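Local coordinates for hypothetical membrane spanning protein (Thermus thermophilus, PDB 2VPZ) that probably serves as the membrane-embedded, quinone-binding subunit of a polysulfide reductase complex, passing electrons between the quinone pool and its partner subunits, at residues Val126-Asn138 / Leu147-Leu159. Residues are numbered along the deposited sequence; the frame is centred on the assembly and turned at random.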
loop_
_atom_site.group_PDB
_atom_site.type_symbol
_atom_site.label_atom_id
_atom_site.label_comp_id
_atom_site.label_asym_id
_atom_site.label_seq_id
_atom_site.Cartn_x
_atom_site.Cartn_y
_atom_site.Cartn_z
ATOM N N VAL C 126 5.395 -32.994 -31.127
ATOM C CA VAL C 126 4.529 -31.841 -30.869
ATOM C C VAL C 126 3.330 -32.333 -29.997
ATOM O O VAL C 126 3.079 -31.762 -28.948
ATOM C CB VAL C 126 3.990 -31.189 -32.217
ATOM C CG1 VAL C 126 2.945 -30.084 -31.919
ATOM C CG2 VAL C 126 5.164 -30.629 -33.044
ATOM N N ALA C 127 2.644 -33.401 -30.405
ATOM C CA ALA C 127 1.498 -33.990 -29.668
ATOM C C ALA C 127 1.779 -34.558 -28.250
ATOM O O ALA C 127 0.871 -34.629 -27.405
ATOM C CB ALA C 127 0.779 -35.081 -30.535
ATOM N N LEU C 128 3.025 -34.971 -27.995
ATOM C CA LEU C 128 3.504 -35.518 -26.687
ATOM C C LEU C 128 3.877 -34.389 -25.726
ATOM O O LEU C 128 3.903 -34.561 -24.499
ATOM C CB LEU C 128 4.763 -36.397 -26.877
ATOM C CG LEU C 128 4.665 -37.903 -27.176
ATOM C CD1 LEU C 128 5.947 -38.420 -27.862
ATOM C CD2 LEU C 128 4.378 -38.701 -25.884
ATOM N N SER C 129 4.212 -33.259 -26.327
ATOM C CA SER C 129 4.659 -32.049 -25.655
ATOM C C SER C 129 3.597 -31.001 -25.283
ATOM O O SER C 129 3.756 -30.283 -24.294
ATOM C CB SER C 129 5.726 -31.339 -26.534
ATOM O OG SER C 129 6.957 -31.995 -26.591
ATOM N N TYR C 130 2.521 -30.905 -26.046
ATOM C CA TYR C 130 1.517 -29.875 -25.800
ATOM C C TYR C 130 0.644 -29.970 -24.514
ATOM O O TYR C 130 0.293 -28.936 -23.928
ATOM C CB TYR C 130 0.659 -29.625 -27.067
ATOM C CG TYR C 130 -0.755 -30.196 -27.051
ATOM C CD1 TYR C 130 -1.825 -29.481 -26.474
ATOM C CD2 TYR C 130 -1.033 -31.461 -27.600
ATOM C CE1 TYR C 130 -3.141 -30.015 -26.439
ATOM C CE2 TYR C 130 -2.345 -32.008 -27.570
ATOM C CZ TYR C 130 -3.396 -31.280 -26.988
ATOM O OH TYR C 130 -4.665 -31.812 -26.942
ATOM N N PRO C 131 0.292 -31.203 -24.058
ATOM C CA PRO C 131 -0.509 -31.306 -22.829
ATOM C C PRO C 131 0.134 -30.698 -21.548
ATOM O O PRO C 131 -0.513 -29.917 -20.840
ATOM C CB PRO C 131 -0.796 -32.794 -22.678
ATOM C CG PRO C 131 -0.733 -33.336 -24.085
ATOM C CD PRO C 131 0.333 -32.488 -24.781
ATOM N N GLY C 132 1.372 -31.058 -21.243
ATOM C CA GLY C 132 2.069 -30.531 -20.082
ATOM C C GLY C 132 2.224 -29.015 -20.143
ATOM O O GLY C 132 2.219 -28.317 -19.116
ATOM N N LEU C 133 2.363 -28.485 -21.354
ATOM C CA LEU C 133 2.462 -27.031 -21.550
ATOM C C LEU C 133 1.056 -26.356 -21.498
ATOM O O LEU C 133 0.966 -25.173 -21.167
ATOM C CB LEU C 133 3.230 -26.664 -22.857
ATOM C CG LEU C 133 4.738 -26.979 -22.978
ATOM C CD1 LEU C 133 5.290 -26.485 -24.331
ATOM C CD2 LEU C 133 5.534 -26.325 -21.821
ATOM N N ALA C 134 -0.024 -27.086 -21.812
ATOM C CA ALA C 134 -1.384 -26.515 -21.732
ATOM C C ALA C 134 -1.678 -26.227 -20.243
ATOM O O ALA C 134 -2.429 -25.297 -19.900
ATOM C CB ALA C 134 -2.475 -27.483 -22.336
ATOM N N LEU C 135 -1.069 -27.018 -19.361
ATOM C CA LEU C 135 -1.160 -26.848 -17.899
ATOM C C LEU C 135 -0.172 -25.761 -17.399
ATOM O O LEU C 135 -0.595 -24.720 -16.879
ATOM C CB LEU C 135 -0.847 -28.169 -17.135
ATOM C CG LEU C 135 -1.654 -29.423 -17.467
ATOM C CD1 LEU C 135 -1.482 -30.504 -16.379
ATOM C CD2 LEU C 135 -3.151 -29.059 -17.639
ATOM N N ALA C 136 1.114 -26.040 -17.585
ATOM C CA ALA C 136 2.290 -25.237 -17.174
ATOM C C ALA C 136 2.433 -23.748 -17.529
ATOM O O ALA C 136 3.185 -23.032 -16.884
ATOM C CB ALA C 136 3.616 -26.001 -17.565
ATOM N N VAL C 137 1.743 -23.292 -18.567
ATOM C CA VAL C 137 1.769 -21.872 -18.978
ATOM C C VAL C 137 0.914 -20.974 -18.057
ATOM O O VAL C 137 1.020 -19.739 -18.082
ATOM C CB VAL C 137 1.261 -21.650 -20.466
ATOM C CG1 VAL C 137 2.296 -22.159 -21.481
ATOM C CG2 VAL C 137 -0.103 -22.344 -20.659
ATOM N N ASN C 138 0.047 -21.618 -17.264
ATOM C CA ASN C 138 -0.855 -20.931 -16.309
ATOM C C ASN C 138 -0.128 -20.777 -14.994
ATOM O O ASN C 138 -0.345 -21.541 -14.045
ATOM C CB ASN C 138 -2.133 -21.757 -16.122
ATOM C CG ASN C 138 -2.773 -22.128 -17.419
ATOM O OD1 ASN C 138 -2.997 -23.314 -17.707
ATOM N ND2 ASN C 138 -3.021 -21.119 -18.250
ATOM N N LEU C 147 7.454 -28.789 -13.750
ATOM C CA LEU C 147 7.519 -30.273 -13.820
ATOM C C LEU C 147 6.418 -30.923 -14.712
ATOM O O LEU C 147 6.565 -32.065 -15.165
ATOM C CB LEU C 147 7.495 -30.937 -12.418
ATOM C CG LEU C 147 8.655 -31.724 -11.792
ATOM C CD1 LEU C 147 8.144 -32.555 -10.582
ATOM C CD2 LEU C 147 9.333 -32.667 -12.816
ATOM N N MET C 148 5.305 -30.204 -14.911
ATOM C CA MET C 148 4.176 -30.676 -15.720
ATOM C C MET C 148 4.666 -30.870 -17.166
ATOM O O MET C 148 4.138 -31.703 -17.920
ATOM C CB MET C 148 2.996 -29.687 -15.705
ATOM C CG MET C 148 2.353 -29.439 -14.330
ATOM S SD MET C 148 1.647 -30.926 -13.585
ATOM C CE MET C 148 2.737 -31.155 -12.146
ATOM N N ALA C 149 5.657 -30.072 -17.556
ATOM C CA ALA C 149 6.258 -30.181 -18.875
ATOM C C ALA C 149 7.206 -31.425 -18.914
ATOM O O ALA C 149 7.640 -31.836 -19.987
ATOM C CB ALA C 149 7.028 -28.888 -19.255
ATOM N N GLY C 150 7.513 -31.995 -17.750
ATOM C CA GLY C 150 8.341 -33.181 -17.673
ATOM C C GLY C 150 7.521 -34.438 -17.405
ATOM O O GLY C 150 7.739 -35.514 -18.006
ATOM N N LEU C 151 6.553 -34.317 -16.502
ATOM C CA LEU C 151 5.641 -35.394 -16.132
ATOM C C LEU C 151 4.694 -35.814 -17.274
ATOM O O LEU C 151 4.417 -37.010 -17.454
ATOM C CB LEU C 151 4.809 -35.011 -14.889
ATOM C CG LEU C 151 5.555 -35.056 -13.546
ATOM C CD1 LEU C 151 4.638 -34.614 -12.387
ATOM C CD2 LEU C 151 6.091 -36.483 -13.299
ATOM N N PHE C 152 4.212 -34.871 -18.078
ATOM C CA PHE C 152 3.309 -35.300 -19.116
ATOM C C PHE C 152 3.959 -36.083 -20.302
ATOM O O PHE C 152 3.388 -37.095 -20.722
ATOM C CB PHE C 152 2.295 -34.186 -19.451
ATOM C CG PHE C 152 1.109 -34.107 -18.472
ATOM C CD1 PHE C 152 1.317 -33.732 -17.147
ATOM C CD2 PHE C 152 -0.192 -34.489 -18.866
ATOM C CE1 PHE C 152 0.271 -33.728 -16.205
ATOM C CE2 PHE C 152 -1.262 -34.496 -17.935
ATOM C CZ PHE C 152 -1.027 -34.116 -16.604
ATOM N N PRO C 153 5.137 -35.641 -20.831
ATOM C CA PRO C 153 5.788 -36.396 -21.915
ATOM C C PRO C 153 6.229 -37.856 -21.489
ATOM O O PRO C 153 6.014 -38.832 -22.220
ATOM C CB PRO C 153 6.987 -35.535 -22.295
ATOM C CG PRO C 153 6.478 -34.131 -22.096
ATOM C CD PRO C 153 5.574 -34.234 -20.846
ATOM N N LEU C 154 6.853 -37.998 -20.322
ATOM C CA LEU C 154 7.301 -39.299 -19.818
ATOM C C LEU C 154 6.142 -40.262 -19.527
ATOM O O LEU C 154 6.260 -41.480 -19.686
ATOM C CB LEU C 154 8.168 -39.157 -18.539
ATOM C CG LEU C 154 9.642 -38.708 -18.705
ATOM C CD1 LEU C 154 10.167 -38.061 -17.401
ATOM C CD2 LEU C 154 10.537 -39.899 -19.131
ATOM N N THR C 155 5.007 -39.719 -19.123
ATOM C CA THR C 155 3.852 -40.536 -18.785
ATOM C C THR C 155 3.076 -41.042 -20.018
ATOM O O THR C 155 2.470 -42.134 -19.989
ATOM C CB THR C 155 2.953 -39.750 -17.756
ATOM O OG1 THR C 155 2.940 -40.440 -16.508
ATOM C CG2 THR C 155 1.558 -39.559 -18.295
ATOM N N ALA C 156 3.133 -40.277 -21.106
ATOM C CA ALA C 156 2.495 -40.631 -22.375
ATOM C C ALA C 156 3.275 -41.817 -23.006
ATOM O O ALA C 156 2.705 -42.634 -23.746
ATOM C CB ALA C 156 2.495 -39.392 -23.343
ATOM N N LEU C 157 4.562 -41.917 -22.665
ATOM C CA LEU C 157 5.441 -42.999 -23.119
ATOM C C LEU C 157 5.149 -44.296 -22.323
ATOM O O LEU C 157 5.070 -45.380 -22.904
ATOM C CB LEU C 157 6.927 -42.580 -23.046
ATOM C CG LEU C 157 7.299 -41.397 -23.978
ATOM C CD1 LEU C 157 8.733 -40.883 -23.704
ATOM C CD2 LEU C 157 7.116 -41.831 -25.452
ATOM N N VAL C 158 4.969 -44.199 -21.014
ATOM C CA VAL C 158 4.616 -45.373 -20.224
ATOM C C VAL C 158 3.249 -45.968 -20.753
ATOM O O VAL C 158 3.071 -47.194 -20.790
ATOM C CB VAL C 158 4.532 -45.022 -18.695
ATOM C CG1 VAL C 158 4.194 -46.263 -17.879
ATOM C CG2 VAL C 158 5.880 -44.406 -18.225
ATOM N N LEU C 159 2.317 -45.113 -21.197
ATOM C CA LEU C 159 1.026 -45.577 -21.764
ATOM C C LEU C 159 1.213 -46.328 -23.105
ATOM O O LEU C 159 0.665 -47.411 -23.283
ATOM C CB LEU C 159 0.006 -44.430 -21.971
ATOM C CG LEU C 159 -0.542 -43.706 -20.726
ATOM C CD1 LEU C 159 -1.606 -42.667 -21.114
ATOM C CD2 LEU C 159 -1.126 -44.725 -19.744
HETATM O O HOH W 1 5.070 -31.085 -22.017
#
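Gly-132 meets Ala-149 and Phe-152 where the axes of helix segments 126-136 and 148-159 come within 7.5 Å, their N-to-C directions 146° apart. Its CA lies 3.2 Å from Met-148 O in a CA-H...O contact and 3.7 Å from Phe-152 CB; a beta carbon would collide with that carbonyl, which explains a glycine here. The ring of Phe-152 reaches on to Leu-135, whose CD1 touches Phe-152 CZ at 3.6 Å, the two side chains crossing at about a right angle, while Pro-131 CB comes obliquely to the ring at Phe-152 CD2. With an alanine in place of Phe-152, Leu-135 CD1 and Pro-131 CB would probably lose their common partner and a gap would open between them, although the contact with Gly-132 would largely survive through CB. Small Ala-149 lets Leu-133 CD2 settle on its methyl. At the other end, Leu-128 has CG anti to its carbonyl carbon (chi1 -88°), which carries CD2 to Ala-156 CB and toward Leu-157 CD2. Pro-153, its ring CG 3.5 Å from Leu-128 O, has no N-H for Ala-149 O and kinks its helix; a water donating to Ser-129 O gives Ala-149 O a weak bond, bridging two kinked helices. Pro-131 follows quinone-binding Tyr-130. Helix 16-41 packs on Pro-131 and Leu-135, helix 227-245 on Phe-152 and Ala-156, and a second copy of this protein on Leu-133 and Ala-149.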